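Local atomic coordinates of beta-glucoside kinase (Listeria monocytogenes, PDB entry 4HTL), a protein that catalyses the ATP-dependent phosphorylation of cellobiose to cellobiose-6'-phosphate and may also regulate transcription of the cellobiose-PTS operon. Residues 139-143 and 144-148; 264-268 and 269-273; 9-13 and 14-18. One frame throughout, in Å; residues are numbered along the deposited sequence. Where two conformers were deposited one is given.

Contact 1 of 3, residues 139-143 and 144-148; sequences IFSNG and ELVRG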
ATOM      1  N   ILE A 139      -6.713   4.840   3.362  1.00 14.85           N
ATOM      2  CA  ILE A 139      -6.687   3.375   3.258  1.00 14.03           C
ATOM      3  C   ILE A 139      -7.614   2.757   4.302  1.00 14.19           C
ATOM      4  O   ILE A 139      -7.447   2.992   5.499  1.00 17.10           O
ATOM      5  CB  ILE A 139      -5.277   2.816   3.559  1.00 13.28           C
ATOM      6  CG1 ILE A 139      -4.236   3.422   2.613  1.00 15.26           C
ATOM      7  CG2 ILE A 139      -5.249   1.271   3.503  1.00 14.41           C
ATOM      8  CD1 ILE A 139      -2.814   3.414   3.161  1.00 16.84           C
ATOM      9  N   PHE A 140      -8.490   1.872   3.831  1.00 14.96           N
ATOM     10  CA  PHE A 140      -9.350   1.042   4.703  1.00 15.44           C
ATOM     11  C   PHE A 140      -9.003  -0.417   4.328  1.00 16.77           C
ATOM     12  O   PHE A 140      -9.219  -0.845   3.191  1.00 17.49           O
ATOM     13  CB  PHE A 140     -10.813   1.369   4.469  1.00 15.98           C
ATOM     14  CG  PHE A 140     -11.713   1.088   5.642  1.00 15.22           C
ATOM     15  CD1 PHE A 140     -11.674   1.906   6.757  1.00 16.96           C
ATOM     16  CD2 PHE A 140     -12.652   0.082   5.594  1.00 15.27           C
ATOM     17  CE1 PHE A 140     -12.509   1.667   7.829  1.00 19.00           C
ATOM     18  CE2 PHE A 140     -13.510  -0.133   6.664  1.00 18.97           C
ATOM     19  CZ  PHE A 140     -13.450   0.679   7.763  1.00 23.23           C
ATOM     20  N   SER A 141      -8.405  -1.126   5.286  1.00 15.36           N
ATOM     21  CA  SER A 141      -8.005  -2.541   5.111  1.00 15.60           C
ATOM     22  C   SER A 141      -8.515  -3.337   6.311  1.00 16.68           C
ATOM     23  O   SER A 141      -8.405  -2.902   7.452  1.00 18.57           O
ATOM     24  CB  SER A 141      -6.527  -2.713   5.005  1.00 17.95           C
ATOM     25  OG  SER A 141      -5.945  -2.065   3.899  1.00 19.40           O
ATOM     26  N   ASN A 142      -9.007  -4.527   6.053  1.00 20.14           N
ATOM     27  CA  ASN A 142      -9.552  -5.352   7.130  1.00 20.85           C
ATOM     28  C   ASN A 142     -10.551  -4.658   8.028  1.00 20.83           C
ATOM     29  O   ASN A 142     -10.623  -4.940   9.247  1.00 23.88           O
ATOM     30  CB  ASN A 142      -8.487  -5.849   8.055  1.00 22.97           C
ATOM     31  CG  ASN A 142      -7.589  -6.858   7.430  1.00 23.83           C
ATOM     32  OD1 ASN A 142      -8.045  -7.737   6.714  1.00 26.89           O
ATOM     33  ND2 ASN A 142      -6.297  -6.763   7.725  1.00 26.56           N
ATOM     34  N   GLY A 143     -11.359  -3.802   7.429  1.00 19.33           N
ATOM     35  CA  GLY A 143     -12.457  -3.152   8.144  1.00 22.50           C
ATOM     36  C   GLY A 143     -12.014  -2.043   9.076  1.00 21.84           C
ATOM     37  O   GLY A 143     -12.802  -1.626   9.910  1.00 22.87           O
ATOM     38  N   GLU A 144     -10.789  -1.524   8.895  1.00 18.96           N
ATOM     39  CA  GLU A 144     -10.178  -0.502   9.757  0.50 21.38           C
ATOM     40  C   GLU A 144      -9.378   0.509   8.938  1.00 18.17           C
ATOM     41  O   GLU A 144      -8.751   0.121   7.970  1.00 16.45           O
ATOM     42  CB  GLU A 144      -9.137  -1.165  10.656  0.50 25.53           C
ATOM     43  CG  GLU A 144      -9.621  -1.737  11.952  0.50 33.78           C
ATOM     44  CD  GLU A 144      -8.433  -2.124  12.781  0.50 40.40           C
ATOM     45  OE1 GLU A 144      -7.829  -1.213  13.408  0.50 37.32           O
ATOM     46  OE2 GLU A 144      -8.077  -3.318  12.739  0.50 44.85           O
ATOM     47  N   LEU A 145      -9.342   1.783   9.373  1.00 17.99           N
ATOM     48  CA  LEU A 145      -8.450   2.736   8.803  0.70 18.79           C
ATOM     49  C   LEU A 145      -6.983   2.299   9.062  1.00 17.57           C
ATOM     50  O   LEU A 145      -6.636   1.865  10.167  1.00 22.48           O
ATOM     51  CB  LEU A 145      -8.766   4.091   9.446  0.70 23.55           C
ATOM     52  CG  LEU A 145      -8.118   5.374   9.036  0.70 22.73           C
ATOM     53  CD1 LEU A 145      -8.432   5.750   7.589  0.70 19.17           C
ATOM     54  CD2 LEU A 145      -8.566   6.453  10.030  0.70 20.24           C
ATOM     55  N   VAL A 146      -6.152   2.452   8.034  1.00 16.36           N
ATOM     56  CA  VAL A 146      -4.734   2.209   8.188  1.00 20.25           C
ATOM     57  C   VAL A 146      -4.070   3.574   8.309  1.00 19.26           C
ATOM     58  O   VAL A 146      -3.953   4.310   7.357  1.00 18.25           O
ATOM     59  CB  VAL A 146      -4.144   1.408   7.014  1.00 18.15           C
ATOM     60  CG1 VAL A 146      -2.614   1.342   7.142  1.00 19.57           C
ATOM     61  CG2 VAL A 146      -4.802   0.024   6.882  1.00 19.22           C
ATOM     62  N   ARG A 147      -3.605   3.891   9.502  1.00 20.38           N
ATOM     63  CA  ARG A 147      -2.979   5.205   9.768  1.00 22.27           C
ATOM     64  C   ARG A 147      -1.463   5.161   9.669  1.00 19.76           C
ATOM     65  O   ARG A 147      -0.847   6.181   9.494  1.00 23.87           O
ATOM     66  CB  ARG A 147      -3.372   5.718  11.135  1.00 24.27           C
ATOM     67  CG  ARG A 147      -4.861   5.912  11.312  1.00 23.33           C
ATOM     68  CD  ARG A 147      -5.167   6.492  12.666  1.00 21.71           C
ATOM     69  NE  ARG A 147      -6.578   6.510  12.978  1.00 25.28           N
ATOM     70  CZ  ARG A 147      -7.262   5.441  13.375  1.00 27.79           C
ATOM     71  NH1 ARG A 147      -6.658   4.258  13.494  1.00 32.47           N
ATOM     72  NH2 ARG A 147      -8.529   5.549  13.660  1.00 33.27           N
ATOM     73  N   GLY A 148      -0.896   3.955   9.853  1.00 19.82           N
ATOM     74  CA  GLY A 148       0.514   3.703   9.857  1.00 20.83           C
ATOM     75  C   GLY A 148       1.174   3.800  11.239  1.00 20.68           C
ATOM     76  O   GLY A 148       0.568   4.234  12.217  1.00 19.76           O
TER
HETATM   77  O   HOH W   1      -5.216   6.070   5.543  1.00 18.26           O
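The carbonyl oxygen I139 O takes the amide of V146 in a nearly straight bond, N to O 2.9 Å, and L145 CA sets a C-H beside the same oxygen at 3.5 Å. Nearer the turn, S141 and E144 form a hydrogen-bonded antiparallel pair: S141 N reaches E144 O at 3.0 Å, while E144 N returns to S141 O from well above the carbonyl plane, in the type I' turn through N142 and G143. The F140 ring folds back over its partner strand. With CG anti to the backbone N (chi1 -154°), one ring face lies over E144 N, which stands 3.6 Å above the plane and offset toward the rim. Beyond the last bridge, I139 CG2 meets V146 CG2 at 3.6 Å, and that valine methyl also touches S141 CB. A water spans the open end, accepting from I139 N and donating to V146 O. At the turn, N142 ND2 bonds to L145 O of the second subunit, and the reverse bond is made too. The chemistry is thus divided: backbone bonds close the hairpin, methyl groups pack on one face, the F140 ring lies on the other, and the N142 side-chain amide bonds across the dimer.

Contact 2 of 3, residues 264-268 and 269-273; sequences FGLRD and TIIET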
ATOM      1  N   PHE A 264      -4.203  -1.317 -18.948  1.00 18.15           N
ATOM      2  CA  PHE A 264      -3.563  -1.608 -17.650  1.00 18.65           C
ATOM      3  C   PHE A 264      -4.217  -2.751 -16.936  1.00 16.63           C
ATOM      4  O   PHE A 264      -3.522  -3.714 -16.510  1.00 20.98           O
ATOM      5  CB  PHE A 264      -3.491  -0.338 -16.774  1.00 21.06           C
ATOM      6  CG  PHE A 264      -2.609   0.718 -17.361  1.00 20.11           C
ATOM      7  CD1 PHE A 264      -1.272   0.746 -17.061  1.00 27.99           C
ATOM      8  CD2 PHE A 264      -3.121   1.705 -18.209  1.00 17.75           C
ATOM      9  CE1 PHE A 264      -0.437   1.698 -17.613  1.00 29.80           C
ATOM     10  CE2 PHE A 264      -2.285   2.652 -18.754  1.00 20.12           C
ATOM     11  CZ  PHE A 264      -0.943   2.648 -18.461  1.00 26.32           C
ATOM     12  N   GLY A 265      -5.524  -2.630 -16.798  1.00 18.45           N
ATOM     13  CA  GLY A 265      -6.373  -3.650 -16.248  1.00 17.46           C
ATOM     14  C   GLY A 265      -6.833  -3.337 -14.833  1.00 18.63           C
ATOM     15  O   GLY A 265      -6.051  -3.374 -13.891  1.00 20.13           O
ATOM     16  N   LEU A 266      -8.111  -3.012 -14.687  1.00 18.71           N
ATOM     17  CA  LEU A 266      -8.677  -2.808 -13.364  1.00 18.95           C
ATOM     18  C   LEU A 266      -8.653  -4.034 -12.459  1.00 18.82           C
ATOM     19  O   LEU A 266      -8.752  -3.885 -11.245  1.00 17.70           O
ATOM     20  CB  LEU A 266     -10.102  -2.232 -13.449  1.00 19.37           C
ATOM     21  CG  LEU A 266     -10.182  -0.730 -13.782  1.00 19.34           C
ATOM     22  CD1 LEU A 266     -11.564  -0.363 -14.282  1.00 24.90           C
ATOM     23  CD2 LEU A 266      -9.736   0.115 -12.571  1.00 20.28           C
ATOM     24  N   ARG A 267      -8.620  -5.242 -13.035  1.00 16.31           N
ATOM     25  CA  ARG A 267      -8.444  -6.464 -12.267  1.00 17.87           C
ATOM     26  C   ARG A 267      -9.454  -6.588 -11.161  1.00 19.04           C
ATOM     27  O   ARG A 267      -9.111  -6.760  -9.976  1.00 19.71           O
ATOM     28  CB  ARG A 267      -7.021  -6.600 -11.774  1.00 21.26           C
ATOM     29  CG  ARG A 267      -6.723  -8.040 -11.418  1.00 22.84           C
ATOM     30  CD  ARG A 267      -5.711  -8.221 -10.316  1.00 23.81           C
ATOM     31  NE  ARG A 267      -6.041  -7.512  -9.104  1.00 18.97           N
ATOM     32  CZ  ARG A 267      -5.264  -7.491  -8.029  1.00 18.90           C
ATOM     33  NH1 ARG A 267      -4.155  -8.232  -8.010  1.00 19.77           N
ATOM     34  NH2 ARG A 267      -5.611  -6.753  -6.981  1.00 19.01           N
ATOM     35  N   ASP A 268     -10.713  -6.431 -11.575  1.00 17.58           N
ATOM     36  CA  ASP A 268     -11.909  -6.523 -10.727  1.00 18.96           C
ATOM     37  C   ASP A 268     -12.226  -5.294  -9.829  1.00 16.11           C
ATOM     38  O   ASP A 268     -13.261  -5.273  -9.121  1.00 21.93           O
ATOM     39  CB  ASP A 268     -11.908  -7.806  -9.914  1.00 22.91           C
ATOM     40  CG  ASP A 268     -11.654  -9.041 -10.774  1.00 21.73           C
ATOM     41  OD1 ASP A 268     -12.485  -9.324 -11.677  1.00 23.19           O
ATOM     42  OD2 ASP A 268     -10.585  -9.683 -10.569  1.00 22.36           O
ATOM     43  N   THR A 269     -11.317  -4.339  -9.767  1.00 18.87           N
ATOM     44  CA  THR A 269     -11.491  -3.185  -8.910  1.00 16.37           C
ATOM     45  C   THR A 269     -12.535  -2.281  -9.485  1.00 14.88           C
ATOM     46  O   THR A 269     -12.505  -1.991 -10.684  1.00 18.30           O
ATOM     47  CB  THR A 269     -10.175  -2.418  -8.784  1.00 16.07           C
ATOM     48  OG1 THR A 269      -9.103  -3.331  -8.541  1.00 18.24           O
ATOM     49  CG2 THR A 269     -10.219  -1.365  -7.668  1.00 16.01           C
ATOM     50  N   ILE A 270     -13.435  -1.826  -8.623  1.00 16.40           N
ATOM     51  CA  ILE A 270     -14.443  -0.839  -9.001  1.00 16.70           C
ATOM     52  C   ILE A 270     -13.902   0.557  -8.700  1.00 17.07           C
ATOM     53  O   ILE A 270     -13.416   0.804  -7.625  1.00 17.35           O
ATOM     54  CB  ILE A 270     -15.751  -1.077  -8.247  1.00 16.58           C
ATOM     55  CG1 ILE A 270     -16.393  -2.389  -8.748  1.00 19.14           C
ATOM     56  CG2 ILE A 270     -16.744   0.099  -8.422  1.00 18.25           C
ATOM     57  CD1 ILE A 270     -17.469  -2.906  -7.811  1.00 23.63           C
ATOM     58  N   ILE A 271     -13.899   1.413  -9.724  1.00 15.91           N
ATOM     59  CA  ILE A 271     -13.580   2.830  -9.566  1.00 14.10           C
ATOM     60  C   ILE A 271     -14.837   3.659  -9.764  1.00 17.51           C
ATOM     61  O   ILE A 271     -15.564   3.475 -10.725  1.00 16.60           O
ATOM     62  CB  ILE A 271     -12.351   3.335 -10.418  1.00 16.08           C
ATOM     63  CG1 ILE A 271     -12.607   3.261 -11.909  1.00 18.65           C
ATOM     64  CG2 ILE A 271     -11.071   2.561 -10.038  1.00 19.31           C
ATOM     65  CD1 ILE A 271     -11.545   3.971 -12.786  1.00 21.16           C
ATOM     66  N   GLU A 272     -15.056   4.607  -8.863  1.00 16.66           N
ATOM     67  CA  GLU A 272     -16.214   5.490  -8.938  1.00 13.15           C
ATOM     68  C   GLU A 272     -15.949   6.717  -8.086  1.00 13.02           C
ATOM     69  O   GLU A 272     -14.974   6.767  -7.345  1.00 16.39           O
ATOM     70  CB  GLU A 272     -17.525   4.780  -8.519  1.00 17.93           C
ATOM     71  CG  GLU A 272     -17.540   4.251  -7.141  1.00 19.80           C
ATOM     72  CD  GLU A 272     -18.838   3.474  -6.888  1.00 21.97           C
ATOM     73  OE1 GLU A 272     -19.897   4.050  -7.131  1.00 19.42           O
ATOM     74  OE2 GLU A 272     -18.778   2.291  -6.464  1.00 23.79           O
ATOM     75  N   THR A 273     -16.782   7.735  -8.236  1.00 15.42           N
ATOM     76  CA  THR A 273     -16.579   8.938  -7.478  1.00 14.46           C
ATOM     77  C   THR A 273     -16.876   8.803  -5.985  1.00 13.68           C
ATOM     78  O   THR A 273     -17.746   8.047  -5.569  1.00 17.92           O
ATOM     79  CB  THR A 273     -17.406  10.110  -8.025  1.00 15.75           C
ATOM     80  OG1 THR A 273     -18.799   9.742  -8.063  1.00 16.73           O
ATOM     81  CG2 THR A 273     -16.870  10.539  -9.433  1.00 16.69           C
TER
HETATM   82  O   HOH W   2      -8.157  -5.088  -6.606  1.00 17.44           O
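T269 grips the carbonyl of L266 twice, closing a type I' beta turn through R267 and D268. Its backbone N donates to L266 O at 3.0 Å, coming in from well above the carbonyl plane. The hydroxyl T269 OG1 donates to the same L266 O at 2.8 Å, almost in line with the carbonyl, with a C=O...O angle of 175°. The side-chain rotation explains this second bond: OG1 lies beside the backbone N and anti to the carbonyl carbon (chi1 -46°), which turns the hydroxyl back to the oxygen the amide already holds.

One step outward, the hydroxyl also accepts from a water 2.8 Å from T269 OG1. That water in turn accepts from R267 NH2 at 3.1 Å, in the plane of the guanidinium and at its edge. The arginine has other engagements, a cation-pi contact with Y234 and a weak, long ion pair with D237, which probably limit where its NH2 can sit. The apolar contact is made by L266 CD2, which reaches I271 CG2 at 3.8 Å, the two side chains crossing at about a right angle; L266 CB lies beside the carbonyl T269 O at 3.7 Å. D268 OD2 forms a salt bridge with R152 of the second subunit, which also donates to R267 O, so the bend takes part in the dimer interface.

In the fold, the turn carries the chain from helix 253-261 into strand 270-273, an outermost strand of its sheet within this chain. L266 rests on M261 and I271 on K258 of that helix, T269 packs against I233 of helix 212-236, and I270 and E272 make backbone hydrogen bonds to the adjoining strand 240-244.

Contact 3 of 3, residues 9-13 and 14-18; sequences FDIGG and TALKM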
ATOM      1  N   PHE A   9     -14.804  20.884  12.703  1.00 22.75           N
ATOM      2  CA  PHE A   9     -13.933  21.713  11.931  1.00 22.14           C
ATOM      3  C   PHE A   9     -13.191  20.910  10.885  1.00 21.46           C
ATOM      4  O   PHE A   9     -12.586  19.899  11.189  1.00 24.76           O
ATOM      5  CB  PHE A   9     -12.885  22.401  12.817  1.00 25.90           C
ATOM      6  CG  PHE A   9     -13.468  23.306  13.856  1.00 27.39           C
ATOM      7  CD1 PHE A   9     -13.871  24.575  13.508  1.00 31.37           C
ATOM      8  CD2 PHE A   9     -13.663  22.874  15.164  1.00 30.98           C
ATOM      9  CE1 PHE A   9     -14.447  25.416  14.444  1.00 30.10           C
ATOM     10  CE2 PHE A   9     -14.246  23.712  16.108  1.00 34.78           C
ATOM     11  CZ  PHE A   9     -14.644  24.983  15.745  1.00 31.60           C
ATOM     12  N   ASP A  10     -13.159  21.442   9.671  1.00 25.65           N
ATOM     13  CA  ASP A  10     -12.417  20.823   8.587  1.00 25.80           C
ATOM     14  C   ASP A  10     -11.476  21.845   8.002  1.00 24.37           C
ATOM     15  O   ASP A  10     -11.910  22.791   7.310  1.00 23.95           O
ATOM     16  CB  ASP A  10     -13.377  20.325   7.515  1.00 25.32           C
ATOM     17  CG  ASP A  10     -12.660  19.697   6.329  1.00 32.85           C
ATOM     18  OD1 ASP A  10     -11.501  19.172   6.442  1.00 35.26           O
ATOM     19  OD2 ASP A  10     -13.284  19.712   5.282  1.00 29.69           O
ATOM     20  N   ILE A  11     -10.196  21.647   8.285  1.00 25.11           N
ATOM     21  CA  ILE A  11      -9.139  22.563   7.886  1.00 29.05           C
ATOM     22  C   ILE A  11      -8.667  22.227   6.488  1.00 30.37           C
ATOM     23  O   ILE A  11      -8.008  21.193   6.270  1.00 32.25           O
ATOM     24  CB  ILE A  11      -7.955  22.482   8.866  1.00 28.34           C
ATOM     25  CG1 ILE A  11      -8.426  22.820  10.277  1.00 28.54           C
ATOM     26  CG2 ILE A  11      -6.861  23.449   8.423  1.00 33.06           C
ATOM     27  CD1 ILE A  11      -7.459  22.435  11.387  1.00 33.88           C
ATOM     28  N   GLY A  12      -9.064  23.068   5.532  1.00 37.45           N
ATOM     29  CA  GLY A  12      -8.743  22.889   4.110  1.00 38.70           C
ATOM     30  C   GLY A  12      -7.534  23.684   3.672  1.00 36.99           C
ATOM     31  O   GLY A  12      -6.852  24.320   4.495  1.00 49.81           O
ATOM     32  N   GLY A  13      -7.246  23.620   2.373  1.00 43.58           N
ATOM     33  CA  GLY A  13      -6.113  24.344   1.791  1.00 41.24           C
ATOM     34  C   GLY A  13      -6.351  25.839   1.743  1.00 45.68           C
ATOM     35  O   GLY A  13      -5.430  26.612   1.959  1.00 64.29           O
ATOM     36  N   THR A  14      -7.586  26.250   1.473  1.00 49.26           N
ATOM     37  CA  THR A  14      -7.899  27.677   1.396  1.00 50.93           C
ATOM     38  C   THR A  14      -9.091  28.141   2.227  1.00 49.77           C
ATOM     39  O   THR A  14      -9.326  29.353   2.338  1.00 51.93           O
ATOM     40  CB  THR A  14      -8.150  28.101  -0.062  1.00 58.82           C
ATOM     41  OG1 THR A  14      -9.289  27.396  -0.574  1.00 55.05           O
ATOM     42  CG2 THR A  14      -6.913  27.815  -0.929  1.00 58.46           C
ATOM     43  N   ALA A  15      -9.851  27.206   2.787  1.00 42.11           N
ATOM     44  CA  ALA A  15     -10.989  27.549   3.622  1.00 33.02           C
ATOM     45  C   ALA A  15     -11.009  26.668   4.865  1.00 36.71           C
ATOM     46  O   ALA A  15     -10.508  25.537   4.864  1.00 34.51           O
ATOM     47  CB  ALA A  15     -12.295  27.385   2.859  1.00 44.27           C
ATOM     48  N   LEU A  16     -11.582  27.204   5.923  1.00 28.78           N
ATOM     49  CA  LEU A  16     -11.870  26.467   7.127  1.00 24.69           C
ATOM     50  C   LEU A  16     -13.368  26.288   7.135  1.00 26.83           C
ATOM     51  O   LEU A  16     -14.103  27.288   7.117  1.00 27.31           O
ATOM     52  CB  LEU A  16     -11.452  27.239   8.382  1.00 23.26           C
ATOM     53  CG  LEU A  16     -11.846  26.640   9.747  1.00 24.03           C
ATOM     54  CD1 LEU A  16     -11.154  25.286  10.029  1.00 23.06           C
ATOM     55  CD2 LEU A  16     -11.574  27.607  10.876  1.00 27.04           C
ATOM     56  N   LYS A  17     -13.825  25.034   7.065  1.00 26.21           N
ATOM     57  CA  LYS A  17     -15.237  24.750   7.181  1.00 23.72           C
ATOM     58  C   LYS A  17     -15.583  24.390   8.625  1.00 22.17           C
ATOM     59  O   LYS A  17     -14.799  23.738   9.316  1.00 25.21           O
ATOM     60  CB  LYS A  17     -15.608  23.610   6.248  1.00 28.04           C
ATOM     61  CG  LYS A  17     -15.442  23.938   4.758  1.00 32.59           C
ATOM     62  CD  LYS A  17     -15.681  22.679   3.930  1.00 39.04           C
ATOM     63  CE  LYS A  17     -15.667  22.948   2.427  1.00 53.88           C
ATOM     64  NZ  LYS A  17     -15.421  21.708   1.644  1.00 56.41           N
HETATM   65  N   MSE A  18     -16.770  24.800   9.067  1.00 26.76           N
HETATM   66  CA  MSE A  18     -17.179  24.630  10.444  1.00 29.41           C
HETATM   67  C   MSE A  18     -18.660  24.264  10.440  1.00 26.18           C
HETATM   68  O   MSE A  18     -19.426  24.741   9.578  1.00 33.15           O
HETATM   69  CB  MSE A  18     -16.942  25.929  11.240  1.00 30.14           C
HETATM   70  CG  MSE A  18     -15.636  26.623  10.945  1.00 30.78           C
HETATM   71 SE   MSE A  18     -15.461  28.375  11.818  0.65 35.04          SE
HETATM   72  CE  MSE A  18     -14.971  29.301  10.263  1.00 32.91           C
TER
HETATM   73  O   HOH W   3     -12.014  22.909   4.243  1.00 42.94           O
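Residues 9-18 form the first beta hairpin of the nucleotide-binding fold, and F9 to T14 are assigned, by similarity, to the ATP site. Three backbone bonds zip its arms together. D10 and K17 are a hydrogen-bonded antiparallel pair, with D10 N to K17 O at 2.8 Å and nearly straight, and K17 N to D10 O at 3.0 Å. Nearer the turn, G12 N donates to A15 O at 2.9 Å, less straight at the hydrogen. A water donates to both D10 O and A15 O, 3.1 Å from each, linking two carbonyls from opposite arms.

The two faces of the hairpin differ sharply. On one, F9, I11, L16 and M18 pack together. L16 sends CD1 to I11 CG1 at 3.7 Å, and M18, a selenomethionine, lays its CG 3.7 Å from F9 CD1. Its selenium lies at the ring edge, 5.4 Å from the F9 centroid, in a Met-aromatic contact. Helix 40-52 covers this face, with M47 against F9, I43 against I11 and F50 against M18.

On the other face D10 and K17 lie side by side, pointing the same way. D10 OD2 comes within 4.0 Å of K17 CD, but the charged ends do not meet: D10 OD1 bonds to S63 OG, and K17 NZ to the backbone carbonyl of N278. G12, without a side chain, lets the backbone pass close beside A15 O.

An aspartate on the first strand followed by a glycine-rich turn and a returning strand is the signature of the phosphate 1 loop in the actin-like ATPase clan, to which the ROK kinases belong.

How the contacts relate
The three contacts show how one kind of local reversal acquires different chemistry from its setting. Contacts 1 and 3 are hairpins of adjacent strands, whereas contact 2 is a turn leading a helix into a strand. Contacts 1 and 2 reach the same mixed sheet, at its two outermost strands within the chain, and both touch the second subunit; their centres are about 19 Å apart. Contact 3 belongs to the other five-strand sheet and meets no second chain. Contact 1 is mostly buried, contacts 2 and 3 partly so. A side-chain hydroxyl joins the backbone bond in contact 2, whereas contacts 1 and 3 rest on backbone pairing with apolar packing; only contact 3 carries residues of the predicted ATP site.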